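Local coordinates for protein cytochrome P450 (Zobellia galactanivorans, PDB 6G5Q) that belongs to the haem-containing cytochrome P450 superfamily and holds a 6-O-methyl-beta-D-galactopyranose molecule beside its haem, at residues Q70-V75 with M214-A219; S108-E113 with T124-R129. All blocks are in the same frame, centred on the assembly; numbering follows the deposited sequence.

Interaction 1 of 2, residues Q70-V75 with M214-A219; sequences QIPFEV and MVLTFA. With EMZ (6-O-methyl-beta-D-galactopyranose), chain C; HEM (protoporphyrin IX containing Fe), chain D.
Q70 meets L216 where the loop leading to helix 79-92 folds against helix 207-220, which corresponds to the N-terminal part of the long distal helix of the cytochrome P450 fold. The two build one wall of the pocket over the haem. Q70 can be followed outward: its CB and CG ride over CB of L216, the first at 4.0 Å. CG lies beside the backbone N (chi1 -71°) and the chain then runs extended, carrying the amide past the leucine to the sugar. CD of Q70 lies 3.5 Å from EMZ O4. OE1 of Q70 accepts a hydrogen bond from EMZ O4 at 2.6 Å, while NE2 of Q70 donates to EMZ O3 at 3.0 Å, with an N-H...O angle of 145°. Glutamine suits this place because one flat amide both gives and takes; its two bonds to neighbouring hydroxyls pin its rotation. V215 flanks the amide, its CG1 3.6 Å from NE2 of Q70.

Leucine's forked end lets L216 serve amide, sugar and haem at once: CD1 reaches OE1 of Q70 and EMZ C6, whereas CD2 of L216 packs on CB of F73 and on the haem methyl CMD, the latter at 3.5 Å. F73, with CG anti to its backbone N (chi1 -179°), offers a flat face suited to a sugar CH2, EMZ C6 sitting 3.9 Å above the ring centre in a CH-pi contact. A cis peptide precedes P72 and a type I turn runs from P72 to V75; the loop so shaped lies against the leucine, where CD2 of L216 comes within 3.2 Å of O of I71.

Interaction 2 of 2, residues S108-E113 with T124-R129; sequences SEIVEE and TDFALR
Where I110 faces F126, helices 97-117 and 122-139 run almost exactly antiparallel: their local axes make an angle of 179° and approach to 10.9 Å. This is a helical hairpin whose connection includes the short strand 119-121, and it corresponds to helices D and E of the four-helix core shared by P450s. The second helix is not wholly regular, for a wider pi-type turn lies at 124-127. Near it, R129 folds back along its own helix, its chain bent at chi2 (81°), and NH1 of R129 donates to O of T124 at 3.1 Å from above the carbonyl plane.

Across the gap I110 does most of the bridging. Its long branch is extended, with CG1 anti to the backbone N (chi1 -165°). CD1 of I110 thereby lands over one face of the F126 ring, offset toward the rim, and continues to O of F126 at 3.7 Å and CB of R129 at 3.8 Å. The short branch takes the far end of the ring, CG2 of I110 lying 3.9 Å from CE2 of F126. V111 approaches differently: CG2 of V111 abuts the ring edge, 4.0 Å from CZ of F126. L343 and I233, from helices 333-350 and 222-238, also touch the phenylalanine.

With no hydrogen bond between the segments, their contact rests on van der Waals packing and, probably, exclusion of water, for which branched aliphatic chains against a flat ring are well suited.

How the interactions relate
Interaction 1 lines the ligand pocket, touching both the sugar and the haem, whereas interaction 2 belongs to the helical framework, with the F126 side chain about 14 Å from the haem. Their centres are 27 Å apart and their nearest atoms about 10 Å, so they do not touch. Along the chain, 108-113 and 124-129 are nested inside the loop closed by 70-75 with 214-219. Helix 122-139 joins them in space: it carries F126 toward one end, and further along its L135 and L139 pack against F218 on helix 207-220. Helix 222-238, next in the chain after helix 207-220, also reaches interaction 2.

Interaction 1 of 2, residues Q70-V75 with M214-A219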
# COMPACT_ATOMS: atom_id res chain seq x y z
N GLN A 70 7.05 13.19 7.30
CA GLN A 70 7.19 11.74 7.28
C GLN A 70 8.54 11.35 6.70
O GLN A 70 9.06 12.03 5.80
CB GLN A 70 6.01 11.10 6.56
CG GLN A 70 4.73 11.20 7.40
CD GLN A 70 3.54 10.49 6.79
OE1 GLN A 70 3.70 9.67 5.88
NE2 GLN A 70 2.34 10.79 7.30
N ILE A 71 9.14 10.30 7.27
CA ILE A 71 10.53 9.96 6.94
C ILE A 71 10.62 8.46 6.66
O ILE A 71 10.14 7.69 7.49
CB ILE A 71 11.45 10.32 8.11
CG1 ILE A 71 11.58 11.84 8.27
CG2 ILE A 71 12.82 9.65 7.98
CD1 ILE A 71 12.28 12.25 9.58
N PRO A 72 11.23 8.01 5.54
CA PRO A 72 11.88 8.83 4.50
C PRO A 72 10.95 9.41 3.39
O PRO A 72 11.43 10.08 2.46
CB PRO A 72 12.85 7.83 3.83
CG PRO A 72 12.74 6.55 4.56
CD PRO A 72 11.40 6.58 5.24
N PHE A 73 9.66 9.17 3.50
CA PHE A 73 8.67 9.57 2.49
C PHE A 73 8.75 11.04 2.00
O PHE A 73 8.60 11.30 0.79
CB PHE A 73 7.28 9.26 3.05
CG PHE A 73 6.14 9.60 2.13
CD1 PHE A 73 6.09 9.10 0.82
CD2 PHE A 73 5.11 10.44 2.58
CE1 PHE A 73 5.01 9.41 -0.01
CE2 PHE A 73 4.04 10.76 1.75
CZ PHE A 73 4.00 10.23 0.46
N GLU A 74 8.98 11.98 2.91
CA GLU A 74 8.97 13.41 2.56
C GLU A 74 10.35 14.02 2.65
O GLU A 74 10.52 15.12 3.15
CB GLU A 74 7.93 14.19 3.40
CG GLU A 74 6.50 13.84 2.99
CD GLU A 74 5.42 14.32 3.95
OE1 GLU A 74 5.66 14.35 5.19
OE2 GLU A 74 4.29 14.60 3.45
N VAL A 75 11.36 13.28 2.18
CA VAL A 75 12.74 13.75 2.18
C VAL A 75 13.33 13.46 0.82
O VAL A 75 13.10 12.37 0.28
CB VAL A 75 13.56 13.01 3.26
CG1 VAL A 75 15.00 13.55 3.33
CG2 VAL A 75 12.89 13.13 4.63
N MET A 214 7.18 6.52 12.29
CA MET A 214 6.08 5.70 12.80
C MET A 214 4.73 6.08 12.20
O MET A 214 3.94 5.17 11.88
CB MET A 214 6.05 5.71 14.33
CG MET A 214 7.29 5.09 14.98
SD MET A 214 7.63 3.44 14.31
CE MET A 214 6.11 2.53 14.75
N VAL A 215 4.49 7.38 11.98
CA VAL A 215 3.21 7.81 11.40
C VAL A 215 3.14 7.27 9.99
O VAL A 215 2.12 6.73 9.57
CB VAL A 215 3.01 9.35 11.46
CG1 VAL A 215 1.75 9.77 10.70
CG2 VAL A 215 2.91 9.82 12.90
N LEU A 216 4.26 7.37 9.27
CA LEU A 216 4.36 6.80 7.94
C LEU A 216 4.16 5.29 7.93
O LEU A 216 3.53 4.76 7.03
CB LEU A 216 5.70 7.20 7.32
CG LEU A 216 6.11 6.51 6.04
CD1 LEU A 216 5.20 6.86 4.87
CD2 LEU A 216 7.57 6.85 5.77
N THR A 217 4.68 4.60 8.94
CA THR A 217 4.60 3.14 9.00
C THR A 217 3.15 2.64 9.20
O THR A 217 2.73 1.70 8.51
CB THR A 217 5.56 2.59 10.05
OG1 THR A 217 6.90 2.94 9.69
CG2 THR A 217 5.46 1.05 10.14
N PHE A 218 2.40 3.31 10.10
CA PHE A 218 0.99 3.03 10.29
C PHE A 218 0.12 3.43 9.12
O PHE A 218 -0.70 2.63 8.68
CB PHE A 218 0.43 3.72 11.53
CG PHE A 218 0.68 2.99 12.80
CD1 PHE A 218 1.86 3.19 13.49
CD2 PHE A 218 -0.26 2.13 13.31
CE1 PHE A 218 2.10 2.53 14.71
CE2 PHE A 218 -0.03 1.46 14.51
CZ PHE A 218 1.15 1.67 15.22
N ALA A 219 0.30 4.64 8.60
CA ALA A 219 -0.57 5.12 7.53
C ALA A 219 -0.29 4.50 6.14
O ALA A 219 -1.20 4.31 5.35
CB ALA A 219 -0.55 6.64 7.45
C4 EMZ C . 1.49 8.87 3.92
C5 EMZ C . 1.37 7.98 2.66
C6 EMZ C . 2.57 7.07 2.47
C3 EMZ C . 0.17 9.59 4.15
CAM EMZ C . 3.66 6.02 0.75
O6 EMZ C . 2.37 6.29 1.29
O5 EMZ C . 0.25 7.05 2.76
C1 EMZ C . -0.88 7.89 2.76
O1 EMZ C . -2.04 7.14 2.50
C2 EMZ C . -0.87 8.49 4.18
O2 EMZ C . -2.12 8.96 4.62
O3 EMZ C . 0.13 10.30 5.40
O4 EMZ C . 1.79 8.04 5.06
CHA HEM D . 6.10 3.82 -0.28
CHB HEM D . 2.59 1.04 -2.21
CHC HEM D . 2.26 -1.46 1.86
CHD HEM D . 5.36 1.56 3.90
C1A HEM D . 5.18 3.27 -1.16
C2A HEM D . 4.95 3.70 -2.50
C3A HEM D . 3.97 2.91 -3.01
C4A HEM D . 3.58 1.99 -2.02
CMA HEM D . 3.40 2.96 -4.39
CAA HEM D . 5.63 4.78 -3.31
CBA HEM D . 5.35 6.14 -2.68
CGA HEM D . 6.00 7.29 -3.41
O1A HEM D . 6.00 8.42 -2.85
O2A HEM D . 6.55 7.13 -4.53
C1B HEM D . 2.23 0.12 -1.25
C2B HEM D . 1.33 -0.93 -1.53
C3B HEM D . 1.20 -1.66 -0.39
C4B HEM D . 2.10 -0.99 0.58
CMB HEM D . 0.61 -1.12 -2.84
CAB HEM D . 0.31 -2.83 -0.10
CBB HEM D . 0.03 -3.81 -0.94
C1C HEM D . 3.07 -0.86 2.79
C2C HEM D . 3.20 -1.29 4.14
C3C HEM D . 4.06 -0.38 4.74
C4C HEM D . 4.46 0.55 3.72
CMC HEM D . 2.48 -2.50 4.75
CAC HEM D . 4.58 -0.38 6.11
CBC HEM D . 4.14 -1.18 7.06
C1D HEM D . 5.86 2.38 2.89
C2D HEM D . 6.95 3.35 3.15
C3D HEM D . 7.17 3.97 1.98
C4D HEM D . 6.18 3.40 1.04
CMD HEM D . 7.69 3.59 4.45
CAD HEM D . 8.18 5.10 1.76
CBD HEM D . 9.53 4.59 1.25
CGD HEM D . 10.48 5.76 1.00
O1D HEM D . 10.01 6.92 0.92
O2D HEM D . 11.73 5.61 0.86
NA HEM D . 4.30 2.23 -0.89
NB HEM D . 2.69 0.03 0.00
NC HEM D . 3.81 0.25 2.57
ND HEM D . 5.45 2.44 1.64
FE HEM D . 4.14 1.30 0.85

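Interaction 2 of 2, residues S108-E113 with T124-R129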
# COMPACT_ATOMS: atom_id res chain seq x y z
N SER A 108 -3.60 -18.67 9.07
CA SER A 108 -4.21 -19.96 9.14
C SER A 108 -5.35 -19.97 10.18
O SER A 108 -6.46 -20.39 9.87
CB SER A 108 -3.12 -20.98 9.44
OG SER A 108 -3.65 -22.07 10.12
N GLU A 109 -5.09 -19.48 11.39
CA GLU A 109 -6.15 -19.31 12.38
C GLU A 109 -7.34 -18.48 11.87
O GLU A 109 -8.51 -18.85 12.10
CB GLU A 109 -5.60 -18.70 13.67
CG GLU A 109 -6.67 -18.29 14.69
CD GLU A 109 -6.09 -17.81 16.02
OE1 GLU A 109 -5.22 -18.50 16.61
OE2 GLU A 109 -6.54 -16.74 16.50
N ILE A 110 -7.08 -17.37 11.18
CA ILE A 110 -8.20 -16.55 10.79
C ILE A 110 -9.01 -17.19 9.68
O ILE A 110 -10.24 -17.05 9.65
CB ILE A 110 -7.85 -15.10 10.46
CG1 ILE A 110 -9.18 -14.34 10.44
CG2 ILE A 110 -7.24 -14.98 9.09
CD1 ILE A 110 -9.12 -12.85 10.26
N VAL A 111 -8.33 -17.93 8.78
CA VAL A 111 -9.02 -18.71 7.75
C VAL A 111 -9.92 -19.84 8.34
O VAL A 111 -11.03 -20.01 7.89
CB VAL A 111 -8.05 -19.20 6.63
CG1 VAL A 111 -8.75 -20.17 5.69
CG2 VAL A 111 -7.49 -18.02 5.85
N GLU A 112 -9.43 -20.60 9.33
CA GLU A 112 -10.27 -21.59 10.06
C GLU A 112 -11.49 -20.98 10.75
O GLU A 112 -12.56 -21.55 10.68
CB GLU A 112 -9.47 -22.39 11.10
CG GLU A 112 -8.29 -23.21 10.58
CD GLU A 112 -8.65 -24.43 9.72
OE1 GLU A 112 -9.84 -24.79 9.52
OE2 GLU A 112 -7.69 -25.07 9.21
N GLU A 113 -11.32 -19.86 11.43
CA GLU A 113 -12.41 -19.16 12.09
C GLU A 113 -13.45 -18.79 11.04
O GLU A 113 -14.62 -18.99 11.26
CB GLU A 113 -11.88 -17.89 12.75
CG GLU A 113 -12.79 -17.14 13.72
CD GLU A 113 -12.02 -16.14 14.61
OE1 GLU A 113 -11.52 -15.11 14.08
OE2 GLU A 113 -11.92 -16.38 15.85
N THR A 124 -14.02 -5.67 7.11
CA THR A 124 -13.82 -5.50 8.55
C THR A 124 -13.50 -6.79 9.30
O THR A 124 -12.59 -6.78 10.15
CB THR A 124 -15.01 -4.76 9.20
OG1 THR A 124 -14.94 -3.39 8.78
CG2 THR A 124 -14.97 -4.80 10.74
N ASP A 125 -14.23 -7.87 9.03
CA ASP A 125 -14.10 -9.07 9.84
C ASP A 125 -12.90 -9.92 9.47
O ASP A 125 -12.49 -10.78 10.26
CB ASP A 125 -15.35 -9.95 9.79
CG ASP A 125 -16.64 -9.21 10.23
OD1 ASP A 125 -16.56 -8.13 10.89
OD2 ASP A 125 -17.74 -9.73 9.88
N PHE A 126 -12.36 -9.71 8.27
CA PHE A 126 -11.25 -10.51 7.81
C PHE A 126 -10.01 -9.65 7.50
O PHE A 126 -8.99 -9.78 8.17
CB PHE A 126 -11.67 -11.35 6.60
CG PHE A 126 -10.65 -12.37 6.21
CD1 PHE A 126 -9.52 -11.99 5.50
CD2 PHE A 126 -10.81 -13.70 6.57
CE1 PHE A 126 -8.55 -12.91 5.16
CE2 PHE A 126 -9.85 -14.64 6.23
CZ PHE A 126 -8.70 -14.24 5.52
N ALA A 127 -10.09 -8.78 6.49
CA ALA A 127 -8.95 -8.01 6.04
C ALA A 127 -8.33 -7.09 7.13
O ALA A 127 -7.10 -7.09 7.33
CB ALA A 127 -9.27 -7.24 4.76
N LEU A 128 -9.17 -6.34 7.84
CA LEU A 128 -8.67 -5.45 8.90
C LEU A 128 -8.04 -6.22 10.06
O LEU A 128 -7.04 -5.77 10.62
CB LEU A 128 -9.76 -4.51 9.41
CG LEU A 128 -9.48 -3.69 10.69
CD1 LEU A 128 -8.49 -2.58 10.45
CD2 LEU A 128 -10.76 -3.09 11.22
N ARG A 129 -8.59 -7.38 10.41
CA ARG A 129 -8.00 -8.21 11.45
C ARG A 129 -6.65 -8.74 11.01
O ARG A 129 -5.72 -8.75 11.81
CB ARG A 129 -8.88 -9.43 11.79
CG ARG A 129 -9.79 -9.35 13.00
CD ARG A 129 -11.06 -8.60 12.70
NE ARG A 129 -11.95 -8.50 13.85
CZ ARG A 129 -12.87 -7.53 14.04
NH1 ARG A 129 -13.03 -6.53 13.17
NH2 ARG A 129 -13.62 -7.55 15.15